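Local coordinates for protein inositol-1-monophosphatase (Nostoc sp., PDB 5ZHH) that probably catalyses the hydrolysis of inositol monophosphates to free inositol and phosphate, at residues K153-T158 / G184-G189; C176-L181 / S257-Q262; D194-A199 / V220-E225; D204-R209 / G243-T248. All blocks are in the same frame, centred on the assembly; numbering follows the deposited sequence.

Overall arrangement
The four contacts build one side of the layered alpha/beta core of the inositol monophosphatase fold. Contacts 1 and 4 lie in the same five-stranded sheet, where strands 156-158 and 205-208 are neighbours; their centres are 11 Å apart, joined by a hydrogen bond from T158 OG1 to W207 O (2.6 Å). Contact 2 packs helices 172-181 and 253-261 over one face of this sheet, 12 Å centre to centre from contacts 1 and 4 alike. Contact 3 covers the opposite face, its centre 11 Å from that of contact 4, and does not touch contact 2, their nearest atoms being about 12 Å apart. Helix 213-225 of contact 3 begins with the Trp-Asp signature whose aspartate is a metal ligand in relatives.

Contact 1. Residues K153-T158 / G184-G189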
loop_
_atom_site.group_PDB
_atom_site.type_symbol
_atom_site.label_atom_id
_atom_site.label_comp_id
_atom_site.label_asym_id
_atom_site.label_seq_id
_atom_site.Cartn_x
_atom_site.Cartn_y
_atom_site.Cartn_z
ATOM N N LYS A 153 32.937 6.263 -0.871
ATOM C CA LYS A 153 31.805 5.685 -1.583
ATOM C C LYS A 153 30.589 5.520 -0.686
ATOM O O LYS A 153 29.620 4.858 -1.077
ATOM C CB LYS A 153 32.192 4.345 -2.215
ATOM C CG LYS A 153 33.310 4.467 -3.241
ATOM C CD LYS A 153 33.841 3.105 -3.654
ATOM C CE LYS A 153 34.971 3.253 -4.658
ATOM N NZ LYS A 153 34.556 4.080 -5.821
ATOM N N SER A 154 30.621 6.095 0.508
ATOM C CA SER A 154 29.603 5.864 1.516
ATOM C C SER A 154 28.547 6.957 1.489
ATOM O O SER A 154 28.780 8.076 1.031
ATOM C CB SER A 154 30.236 5.800 2.910
ATOM O OG SER A 154 31.106 4.688 3.037
ATOM N N LEU A 155 27.365 6.600 1.985
ATOM C CA LEU A 155 26.284 7.537 2.250
ATOM C C LEU A 155 26.013 7.467 3.742
ATOM O O LEU A 155 25.787 6.378 4.281
ATOM C CB LEU A 155 25.021 7.184 1.457
ATOM C CG LEU A 155 23.840 8.152 1.591
ATOM C CD1 LEU A 155 24.179 9.524 1.022
ATOM C CD2 LEU A 155 22.587 7.586 0.925
ATOM N N LEU A 156 26.058 8.612 4.409
ATOM C CA LEU A 156 25.907 8.669 5.854
ATOM C C LEU A 156 24.677 9.488 6.225
ATOM O O LEU A 156 24.015 10.084 5.374
ATOM C CB LEU A 156 27.158 9.271 6.509
ATOM C CG LEU A 156 28.502 8.643 6.131
ATOM C CD1 LEU A 156 29.623 9.374 6.882
ATOM C CD2 LEU A 156 28.543 7.158 6.411
ATOM N N VAL A 157 24.374 9.504 7.522
ATOM C CA VAL A 157 23.286 10.316 8.052
ATOM C C VAL A 157 23.670 10.750 9.460
ATOM O O VAL A 157 24.397 10.048 10.166
ATOM C CB VAL A 157 21.938 9.539 8.015
ATOM C CG1 VAL A 157 22.032 8.241 8.813
ATOM C CG2 VAL A 157 20.763 10.412 8.500
ATOM N N THR A 158 23.191 11.923 9.866
ATOM C CA THR A 158 23.471 12.436 11.198
ATOM C C THR A 158 22.320 13.338 11.618
ATOM O O THR A 158 21.339 13.511 10.888
ATOM C CB THR A 158 24.828 13.178 11.256
ATOM O OG1 THR A 158 25.188 13.394 12.626
ATOM C CG2 THR A 158 24.763 14.529 10.549
ATOM N N GLY A 184 27.799 11.894 0.590
ATOM C CA GLY A 184 26.783 12.774 1.129
ATOM C C GLY A 184 26.383 12.350 2.524
ATOM O O GLY A 184 26.524 11.199 2.928
ATOM N N VAL A 185 25.871 13.315 3.280
ATOM C CA VAL A 185 25.356 13.084 4.622
ATOM C C VAL A 185 23.904 13.540 4.642
ATOM O O VAL A 185 23.614 14.730 4.452
ATOM C CB VAL A 185 26.177 13.816 5.695
ATOM C CG1 VAL A 185 25.621 13.486 7.082
ATOM C CG2 VAL A 185 27.657 13.431 5.591
ATOM N N ARG A 186 22.997 12.593 4.853
ATOM C CA ARG A 186 21.581 12.894 4.935
ATOM C C ARG A 186 21.231 13.427 6.323
ATOM O O ARG A 186 21.977 13.255 7.293
ATOM C CB ARG A 186 20.773 11.621 4.639
ATOM C CG ARG A 186 21.078 11.022 3.257
ATOM C CD ARG A 186 20.502 11.910 2.155
ATOM N NE ARG A 186 20.890 11.509 0.803
ATOM C CZ ARG A 186 21.896 12.052 0.120
ATOM N NH1 ARG A 186 22.170 11.641 -1.112
ATOM N NH2 ARG A 186 22.638 13.007 0.674
ATOM N N ARG A 187 20.066 14.072 6.414
ATOM C CA ARG A 187 19.479 14.468 7.694
ATOM C C ARG A 187 17.979 14.207 7.567
ATOM O O ARG A 187 17.261 14.960 6.903
ATOM C CB ARG A 187 19.788 15.924 8.037
ATOM C CG ARG A 187 19.750 16.283 9.539
ATOM C CD ARG A 187 18.364 16.144 10.155
ATOM N NE ARG A 187 18.260 16.641 11.532
ATOM C CZ ARG A 187 18.131 15.858 12.604
ATOM N NH1 ARG A 187 18.098 14.525 12.476
ATOM N NH2 ARG A 187 18.023 16.406 13.813
ATOM N N SER A 188 17.514 13.131 8.198
ATOM C CA SER A 188 16.123 12.709 8.084
ATOM C C SER A 188 15.247 13.297 9.173
ATOM O O SER A 188 14.066 13.572 8.926
ATOM C CB SER A 188 16.016 11.183 8.156
ATOM O OG SER A 188 16.188 10.754 9.503
ATOM N N GLY A 189 15.797 13.481 10.369
ATOM C CA GLY A 189 15.038 13.951 11.507
ATOM C C GLY A 189 14.531 12.877 12.453
ATOM O O GLY A 189 13.800 13.210 13.390
HETATM O O HOH W 1 18.716 12.417 10.475
#
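L155 lays its CD1 methyl squarely over one face of the R186 guanidinium, with R186 CZ 3.5 Å away. The leucine side chain points CG opposite its own backbone N (chi1 -176°), while the bend of the arginine chain at chi2 (-71°) brings the guanidinium back beneath L155 CD1, and the two side chains cross at about a right angle. The pairing lies at the subunit interface: R186 NE is hydrogen-bonded to N94 OD1 of the second subunit, and H97 of that subunit packs on L155. G184 lies beside the guanidinium, near NH2, where even a CB would come too close to R186 NH2.

Three backbone bonds join the strands. L156 N meets G184 O at 3.0 Å, almost linearly; R186 N gives to L156 O at 2.8 Å, and T158 N to R186 O at 3.1 Å. V157 CG2 sits on R186 O, and the other face of the strands carries L156, whose CB packs on V185 CG2. T158 turns its methyl, CG2, onto V185 CG1 at 3.7 Å, leaving OG1 for W207 O and N171.

Near the end of the pair a water takes over from direct bonds: it donates to T158 O and accepts from S188 N (2.7 Å) and R187 NH1 (3.0 Å), lying in the plane of that guanidinium at its edge.

Strands 156-158 and 185-186 are parallel neighbours linked through helix 172-181, whose F175, L178 and T179 cover the L156 and V185 side: a beta-alpha-beta crossover at the edge of the five-stranded sheet as counted within one chain.

Contact 2. Residues C176-L181 / S257-Q262; sequences CHLTHL and SRALMQ
H177 swings its imidazole toward A259 by setting CG opposite the backbone N (chi1 -173°), and L178 leans its two methyls across to A259 and L260 with chi1 near -90°, well off the usual staggered value. The imidazole arrives with an edge: CD2 lies 3.4 Å from A259 O, near the ring plane, a carbon-to-oxygen approach to a carbonyl that also receives the backbone N of Q262. One face of the same ring is covered by L181 CD1, placed toward its rim, one helical turn further along.

The apolar half of the contact centres on the small A259. Its CB is touched by L178 CD1 at 4.0 Å and by L181 CD1 at 4.1 Å, the two leucine methyls meeting the alanine methyl side by side. Beside it L178 CD2 meets L260 CD2 at 4.0 Å, the two side chains crossing at about a right angle above W207 of the sheet. The axes of the two short segments come within 10.4 Å and cross at 135°.

On the outer side, a water links H177 NE2 (3.2 Å) to Q262 OE1 (2.9 Å), and it donates to the latter; that amide oxygen also receives a weak bond from R258 NH1. An alanine in place of H177 would probably leave this water without its imidazole mate and bare the L181 methyl that now rests on the ring.

Helices 172-181 and 253-261 therefore meet directly through leucine and alanine methyls and the carbon-to-oxygen approach, while the only polar link between the two segments runs through the water.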
loop_
_atom_site.group_PDB
_atom_site.type_symbol
_atom_site.label_atom_id
_atom_site.label_comp_id
_atom_site.label_asym_id
_atom_site.label_seq_id
_atom_site.Cartn_x
_atom_site.Cartn_y
_atom_site.Cartn_z
ATOM N N CYS A 176 30.201 18.962 8.189
ATOM C CA CYS A 176 30.957 19.493 7.062
ATOM C C CYS A 176 32.102 18.562 6.684
ATOM O O CYS A 176 32.316 18.290 5.497
ATOM C CB CYS A 176 31.488 20.889 7.396
ATOM S SG CYS A 176 30.199 22.101 7.735
ATOM N N HIS A 177 32.832 18.053 7.680
ATOM C CA HIS A 177 33.957 17.156 7.421
ATOM C C HIS A 177 33.501 15.899 6.680
ATOM O O HIS A 177 34.090 15.514 5.660
ATOM C CB HIS A 177 34.628 16.807 8.757
ATOM C CG HIS A 177 35.899 16.021 8.632
ATOM N ND1 HIS A 177 36.882 16.321 7.713
ATOM C CD2 HIS A 177 36.366 14.971 9.350
ATOM C CE1 HIS A 177 37.888 15.476 7.853
ATOM N NE2 HIS A 177 37.600 14.646 8.840
ATOM N N LEU A 178 32.439 15.252 7.160
ATOM C CA LEU A 178 32.014 14.023 6.497
ATOM C C LEU A 178 31.328 14.293 5.161
ATOM O O LEU A 178 31.400 13.453 4.254
ATOM C CB LEU A 178 31.106 13.203 7.410
ATOM C CG LEU A 178 31.838 12.204 8.315
ATOM C CD1 LEU A 178 32.834 11.369 7.500
ATOM C CD2 LEU A 178 32.541 12.893 9.472
ATOM N N THR A 179 30.707 15.437 4.991
ATOM C CA THR A 179 30.097 15.778 3.721
ATOM C C THR A 179 31.163 15.923 2.641
ATOM O O THR A 179 30.914 15.685 1.504
ATOM C CB THR A 179 29.173 17.002 3.811
ATOM O OG1 THR A 179 28.124 16.750 4.721
ATOM C CG2 THR A 179 28.576 17.345 2.523
ATOM N N HIS A 180 32.353 16.314 3.043
ATOM C CA HIS A 180 33.466 16.428 2.127
ATOM C C HIS A 180 34.092 15.088 1.796
ATOM O O HIS A 180 34.506 14.887 0.727
ATOM C CB HIS A 180 34.534 17.286 2.725
ATOM C CG HIS A 180 34.680 18.600 2.055
ATOM N ND1 HIS A 180 35.895 19.186 1.821
ATOM C CD2 HIS A 180 33.754 19.463 1.604
ATOM C CE1 HIS A 180 35.715 20.344 1.232
ATOM N NE2 HIS A 180 34.421 20.524 1.071
ATOM N N LEU A 181 34.141 14.187 2.754
ATOM C CA LEU A 181 34.747 12.893 2.585
ATOM C C LEU A 181 33.865 11.758 2.056
ATOM O O LEU A 181 34.349 10.707 1.815
ATOM C CB LEU A 181 35.299 12.423 3.888
ATOM C CG LEU A 181 36.354 13.279 4.502
ATOM C CD1 LEU A 181 36.654 12.708 5.835
ATOM C CD2 LEU A 181 37.545 13.163 3.602
ATOM N N SER A 257 35.227 6.273 12.283
ATOM C CA SER A 257 35.730 6.637 13.604
ATOM C C SER A 257 36.970 7.524 13.488
ATOM O O SER A 257 37.083 8.539 14.187
ATOM C CB SER A 257 36.031 5.370 14.409
ATOM O OG SER A 257 36.593 5.682 15.670
ATOM N N ARG A 258 37.892 7.174 12.586
ATOM C CA ARG A 258 39.082 7.997 12.373
ATOM C C ARG A 258 38.704 9.414 11.948
ATOM O O ARG A 258 39.246 10.397 12.467
ATOM C CB ARG A 258 40.001 7.355 11.326
ATOM C CG ARG A 258 41.176 8.281 10.955
ATOM C CD ARG A 258 42.137 7.676 9.936
ATOM N NE ARG A 258 41.647 7.702 8.560
ATOM C CZ ARG A 258 41.838 8.716 7.719
ATOM N NH1 ARG A 258 42.484 9.807 8.115
ATOM N NH2 ARG A 258 41.356 8.641 6.478
ATOM N N ALA A 259 37.768 9.538 11.004
ATOM C CA ALA A 259 37.330 10.863 10.569
ATOM C C ALA A 259 36.751 11.660 11.733
ATOM O O ALA A 259 37.021 12.860 11.869
ATOM C CB ALA A 259 36.313 10.738 9.439
ATOM N N LEU A 260 35.977 11.001 12.597
ATOM C CA LEU A 260 35.416 11.673 13.769
ATOM C C LEU A 260 36.504 12.089 14.761
ATOM O O LEU A 260 36.328 13.070 15.495
ATOM C CB LEU A 260 34.369 10.771 14.429
ATOM C CG LEU A 260 33.106 10.589 13.578
ATOM C CD1 LEU A 260 32.153 9.540 14.172
ATOM C CD2 LEU A 260 32.384 11.919 13.377
ATOM N N MET A 261 37.608 11.342 14.830
ATOM C CA MET A 261 38.730 11.694 15.696
ATOM C C MET A 261 39.601 12.795 15.118
ATOM O O MET A 261 40.522 13.258 15.802
ATOM C CB MET A 261 39.615 10.473 15.966
ATOM C CG MET A 261 38.941 9.345 16.744
ATOM S SD MET A 261 38.355 9.873 18.363
ATOM C CE MET A 261 36.646 10.316 18.024
ATOM N N GLN A 262 39.363 13.195 13.876
ATOM C CA GLN A 262 40.222 14.143 13.177
ATOM C C GLN A 262 39.390 15.249 12.554
ATOM O O GLN A 262 39.651 15.693 11.432
ATOM C CB GLN A 262 41.065 13.429 12.124
ATOM C CG GLN A 262 41.909 12.284 12.681
ATOM C CD GLN A 262 42.659 11.532 11.605
ATOM O OE1 GLN A 262 42.263 11.538 10.441
ATOM N NE2 GLN A 262 43.741 10.862 11.990
HETATM O O HOH W 2 40.141 12.658 8.743
#

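Contact 3. Residues D194-A199 / V220-E225; sequences DLAHVA and VILLEE
L222 and L223, on helix 213-225, pack against L195, A196, V198 and A199 of helix 191-199 in the middle helical layer of the alpha-beta-alpha-beta-alpha sandwich of this family. The short segments run almost parallel, 7° apart with axes 8.4 Å from each other, and the contact is wholly buried.

Methyl-to-methyl packing carries the interface. On one flank L222 CD2 nests between A199 CB (3.7 Å) and A196 CB (4.0 Å); F128 of strand 126-131, in the larger sheet, closes over this pair. On the other flank V198 CG1 presses on L223 CD1 at 3.6 Å, and L195 CD2 approaches L223 CD2 more loosely. This flank faces the five-stranded sheet, where L195 and L223 rest on A247 and V198 on Y206.

Methyls on backbone form the second kind of contact, consistent with the small side chains of A196 and A199. L222 CD2 reaches A196 CA at 3.8 Å, and the backbones come closest at A199, whose small side chain lets its CA lie 4.4 Å from L223 CA.

With CG set opposite its backbone N (chi1 174°), L223 stretches across to the neighbouring helix and puts CD1 3.7 Å from A199 CA.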
loop_
_atom_site.group_PDB
_atom_site.type_symbol
_atom_site.label_atom_id
_atom_site.label_comp_id
_atom_site.label_asym_id
_atom_site.label_seq_id
_atom_site.Cartn_x
_atom_site.Cartn_y
_atom_site.Cartn_z
ATOM N N ASP A 194 17.048 6.425 11.364
ATOM C CA ASP A 194 18.413 6.428 10.857
ATOM C C ASP A 194 19.108 5.107 11.168
ATOM O O ASP A 194 19.748 4.517 10.295
ATOM C CB ASP A 194 19.197 7.612 11.429
ATOM C CG ASP A 194 18.698 8.951 10.902
ATOM O OD1 ASP A 194 18.036 8.965 9.837
ATOM O OD2 ASP A 194 19.002 9.993 11.523
ATOM N N LEU A 195 18.950 4.604 12.395
ATOM C CA LEU A 195 19.520 3.305 12.746
ATOM C C LEU A 195 18.921 2.188 11.900
ATOM O O LEU A 195 19.644 1.300 11.420
ATOM C CB LEU A 195 19.290 3.038 14.233
ATOM C CG LEU A 195 20.222 3.867 15.128
ATOM C CD1 LEU A 195 19.651 4.007 16.526
ATOM C CD2 LEU A 195 21.583 3.204 15.176
ATOM N N ALA A 196 17.598 2.220 11.701
ATOM C CA ALA A 196 16.944 1.239 10.844
ATOM C C ALA A 196 17.461 1.307 9.413
ATOM O O ALA A 196 17.545 0.274 8.735
ATOM C CB ALA A 196 15.429 1.449 10.874
ATOM N N HIS A 197 17.806 2.509 8.932
ATOM C CA HIS A 197 18.345 2.633 7.581
ATOM C C HIS A 197 19.767 2.086 7.476
ATOM O O HIS A 197 20.152 1.582 6.419
ATOM C CB HIS A 197 18.317 4.089 7.127
ATOM C CG HIS A 197 16.942 4.615 6.864
ATOM N ND1 HIS A 197 15.804 3.857 7.042
ATOM C CD2 HIS A 197 16.522 5.831 6.443
ATOM C CE1 HIS A 197 14.743 4.582 6.739
ATOM N NE2 HIS A 197 15.153 5.783 6.372
ATOM N N VAL A 198 20.577 2.203 8.530
ATOM C CA VAL A 198 21.849 1.483 8.521
ATOM C C VAL A 198 21.591 -0.019 8.519
ATOM O O VAL A 198 22.260 -0.783 7.811
ATOM C CB VAL A 198 22.739 1.899 9.708
ATOM C CG1 VAL A 198 24.141 1.287 9.556
ATOM C CG2 VAL A 198 22.857 3.411 9.802
ATOM N N ALA A 199 20.609 -0.463 9.303
ATOM C CA ALA A 199 20.362 -1.895 9.455
ATOM C C ALA A 199 19.998 -2.563 8.132
ATOM O O ALA A 199 20.393 -3.707 7.883
ATOM C CB ALA A 199 19.264 -2.129 10.489
ATOM N N VAL A 220 19.796 -0.148 18.029
ATOM C CA VAL A 220 21.124 -0.712 18.258
ATOM C C VAL A 220 21.105 -2.224 18.056
ATOM O O VAL A 220 21.949 -2.780 17.343
ATOM C CB VAL A 220 21.645 -0.322 19.654
ATOM C CG1 VAL A 220 22.806 -1.214 20.061
ATOM C CG2 VAL A 220 22.091 1.147 19.659
ATOM N N ILE A 221 20.137 -2.916 18.669
ATOM C CA ILE A 221 20.106 -4.370 18.528
ATOM C C ILE A 221 19.688 -4.761 17.114
ATOM O O ILE A 221 20.211 -5.727 16.546
ATOM C CB ILE A 221 19.205 -5.016 19.602
ATOM C CG1 ILE A 221 19.220 -6.542 19.463
ATOM C CG2 ILE A 221 17.769 -4.513 19.524
ATOM C CD1 ILE A 221 20.602 -7.169 19.634
ATOM N N LEU A 222 18.761 -4.004 16.516
ATOM C CA LEU A 222 18.400 -4.219 15.117
ATOM C C LEU A 222 19.628 -4.172 14.223
ATOM O O LEU A 222 19.846 -5.062 13.393
ATOM C CB LEU A 222 17.398 -3.155 14.669
ATOM C CG LEU A 222 16.903 -3.286 13.229
ATOM C CD1 LEU A 222 15.894 -4.441 13.135
ATOM C CD2 LEU A 222 16.283 -1.983 12.735
ATOM N N LEU A 223 20.451 -3.133 14.389
ATOM C CA LEU A 223 21.620 -2.975 13.537
ATOM C C LEU A 223 22.628 -4.085 13.794
ATOM O O LEU A 223 23.195 -4.649 12.850
ATOM C CB LEU A 223 22.253 -1.600 13.774
ATOM C CG LEU A 223 23.579 -1.331 13.065
ATOM C CD1 LEU A 223 23.404 -1.543 11.581
ATOM C CD2 LEU A 223 24.043 0.097 13.336
ATOM N N GLU A 224 22.852 -4.428 15.064
ATOM C CA GLU A 224 23.794 -5.499 15.372
ATOM C C GLU A 224 23.339 -6.834 14.795
ATOM O O GLU A 224 24.148 -7.578 14.227
ATOM C CB GLU A 224 23.999 -5.597 16.883
ATOM C CG GLU A 224 24.745 -4.387 17.459
ATOM C CD GLU A 224 24.901 -4.466 18.965
ATOM O OE1 GLU A 224 25.904 -3.942 19.487
ATOM O OE2 GLU A 224 24.031 -5.068 19.630
ATOM N N GLU A 225 22.046 -7.148 14.915
ATOM C CA GLU A 225 21.532 -8.382 14.328
ATOM C C GLU A 225 21.641 -8.368 12.809
ATOM O O GLU A 225 21.784 -9.425 12.187
ATOM C CB GLU A 225 20.081 -8.606 14.761
ATOM C CG GLU A 225 19.943 -9.197 16.163
ATOM C CD GLU A 225 20.603 -10.560 16.291
ATOM O OE1 GLU A 225 20.239 -11.471 15.513
ATOM O OE2 GLU A 225 21.492 -10.713 17.155
#

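Contact 4. Residues D204-R209 / G243-T248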
loop_
_atom_site.group_PDB
_atom_site.type_symbol
_atom_site.label_atom_id
_atom_site.label_comp_id
_atom_site.label_asym_id
_atom_site.label_seq_id
_atom_site.Cartn_x
_atom_site.Cartn_y
_atom_site.Cartn_z
ATOM N N ASP A 204 25.285 3.735 4.981
ATOM C CA ASP A 204 26.400 2.930 5.445
ATOM C C ASP A 204 26.793 3.234 6.879
ATOM O O ASP A 204 27.498 2.430 7.489
ATOM C CB ASP A 204 27.602 3.134 4.518
ATOM C CG ASP A 204 27.251 2.872 3.070
ATOM O OD1 ASP A 204 26.768 1.752 2.760
ATOM O OD2 ASP A 204 27.428 3.787 2.247
ATOM N N GLY A 205 26.339 4.348 7.435
ATOM C CA GLY A 205 26.755 4.725 8.769
ATOM C C GLY A 205 25.993 5.933 9.259
ATOM O O GLY A 205 25.444 6.712 8.474
ATOM N N TYR A 206 25.981 6.075 10.577
ATOM C CA TYR A 206 25.207 7.087 11.274
ATOM C C TYR A 206 25.977 7.466 12.531
ATOM O O TYR A 206 26.575 6.600 13.175
ATOM C CB TYR A 206 23.800 6.553 11.602
ATOM C CG TYR A 206 23.097 7.227 12.768
ATOM C CD1 TYR A 206 22.661 8.545 12.683
ATOM C CD2 TYR A 206 22.874 6.535 13.958
ATOM C CE1 TYR A 206 22.013 9.154 13.754
ATOM C CE2 TYR A 206 22.234 7.137 15.030
ATOM C CZ TYR A 206 21.811 8.437 14.923
ATOM O OH TYR A 206 21.187 9.036 15.992
ATOM N N TRP A 207 26.022 8.760 12.838
ATOM C CA TRP A 207 26.590 9.217 14.099
ATOM C C TRP A 207 25.766 10.389 14.603
ATOM O O TRP A 207 25.176 11.129 13.814
ATOM C CB TRP A 207 28.070 9.613 13.965
ATOM C CG TRP A 207 28.279 11.009 13.473
ATOM C CD1 TRP A 207 28.518 12.127 14.233
ATOM C CD2 TRP A 207 28.259 11.447 12.111
ATOM N NE1 TRP A 207 28.655 13.229 13.423
ATOM C CE2 TRP A 207 28.502 12.840 12.116
ATOM C CE3 TRP A 207 28.073 10.796 10.884
ATOM C CZ2 TRP A 207 28.548 13.597 10.944
ATOM C CZ3 TRP A 207 28.116 11.548 9.720
ATOM C CH2 TRP A 207 28.356 12.939 9.760
ATOM N N GLU A 208 25.724 10.553 15.925
ATOM C CA GLU A 208 24.970 11.664 16.487
ATOM C C GLU A 208 25.361 11.857 17.945
ATOM O O GLU A 208 25.757 10.905 18.625
ATOM C CB GLU A 208 23.451 11.425 16.367
ATOM C CG GLU A 208 22.640 12.668 16.693
ATOM C CD GLU A 208 21.203 12.606 16.214
ATOM O OE1 GLU A 208 20.735 11.526 15.777
ATOM O OE2 GLU A 208 20.538 13.658 16.277
ATOM N N ARG A 209 25.264 13.101 18.406
ATOM C CA ARG A 209 25.395 13.432 19.815
ATOM C C ARG A 209 24.072 13.973 20.335
ATOM O O ARG A 209 23.188 14.365 19.565
ATOM C CB ARG A 209 26.510 14.462 20.052
ATOM C CG ARG A 209 26.231 15.830 19.455
ATOM C CD ARG A 209 27.151 16.904 20.030
ATOM N NE ARG A 209 26.883 17.176 21.440
ATOM C CZ ARG A 209 25.938 18.003 21.876
ATOM N NH1 ARG A 209 25.156 18.647 21.016
ATOM N NH2 ARG A 209 25.773 18.186 23.179
ATOM N N GLY A 243 25.170 10.114 25.429
ATOM C CA GLY A 243 24.397 10.690 24.349
ATOM C C GLY A 243 25.052 10.648 22.989
ATOM O O GLY A 243 24.512 11.238 22.045
ATOM N N ARG A 244 26.173 9.946 22.842
ATOM C CA ARG A 244 26.885 9.859 21.574
ATOM C C ARG A 244 26.855 8.432 21.064
ATOM O O ARG A 244 26.954 7.479 21.845
ATOM C CB ARG A 244 28.340 10.334 21.692
ATOM C CG ARG A 244 28.460 11.735 22.248
ATOM C CD ARG A 244 29.899 12.191 22.425
ATOM N NE ARG A 244 29.945 13.650 22.433
ATOM C CZ ARG A 244 30.522 14.398 21.500
ATOM N NH1 ARG A 244 31.146 13.831 20.477
ATOM N NH2 ARG A 244 30.485 15.719 21.606
ATOM N N ILE A 245 26.707 8.292 19.749
ATOM C CA ILE A 245 26.592 6.981 19.124
ATOM C C ILE A 245 27.263 7.024 17.757
ATOM O O ILE A 245 27.156 8.013 17.023
ATOM C CB ILE A 245 25.114 6.543 19.023
ATOM C CG1 ILE A 245 25.020 5.160 18.369
ATOM C CG2 ILE A 245 24.305 7.587 18.248
ATOM C CD1 ILE A 245 23.651 4.488 18.506
ATOM N N LEU A 246 27.985 5.953 17.433
ATOM C CA LEU A 246 28.539 5.723 16.101
ATOM C C LEU A 246 28.052 4.356 15.641
ATOM O O LEU A 246 28.350 3.348 16.288
ATOM C CB LEU A 246 30.069 5.766 16.114
ATOM C CG LEU A 246 30.775 5.282 14.846
ATOM C CD1 LEU A 246 30.380 6.165 13.665
ATOM C CD2 LEU A 246 32.292 5.291 15.038
ATOM N N ALA A 247 27.305 4.319 14.539
ATOM C CA ALA A 247 26.599 3.106 14.128
ATOM C C ALA A 247 26.759 2.907 12.628
ATOM O O ALA A 247 26.319 3.750 11.842
ATOM C CB ALA A 247 25.116 3.197 14.503
ATOM N N THR A 248 27.394 1.802 12.225
ATOM C CA THR A 248 27.758 1.612 10.824
ATOM C C THR A 248 27.517 0.175 10.397
ATOM O O THR A 248 27.169 -0.695 11.206
ATOM C CB THR A 248 29.229 1.961 10.560
ATOM O OG1 THR A 248 30.060 0.927 11.098
ATOM C CG2 THR A 248 29.608 3.308 11.181
HETATM O O HOH W 3 27.999 15.526 23.612
#
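Strands 205-208 and 245-248 form an antiparallel pair inside the five-stranded sheet, with Y206 facing A247 and E208 facing I245 as hydrogen-bonded pairs. Y206 N reaches A247 O at 2.7 Å, and A247 N returns to Y206 O at 2.8 Å; E208 and I245 exchange the second pair of bonds.

Y206 points CG opposite its backbone N (chi1 156°), which carries the ring over the neighbouring strand. A247 CB stands at the ring edge, and I245 CG2 touches CE2 at 3.9 Å. The hydroxyl then donates to E208 OE1 at 2.5 Å on its anti side, a short bond within the strand which probably limits the rotation of the E208 carboxylate. An alanine replacing Y206 would probably leave E208 OE1 without this donor and strip I245 CG2 of its aromatic neighbour.

The pair lies between two helical layers of the family's sandwich: helices 191-199 and 213-225 cover the Y206 face, while the W207 and L246 face is covered by helices 172-181 and 253-261. W207 CB meets L246 CD1 at 4.2 Å.

Beyond the strands, R209 CB lies over one face of the R244 guanidinium. A water accepts from R209 NE and R244 NE, each at 2.9 Å; D163 pairs with R209 and D169 with R244.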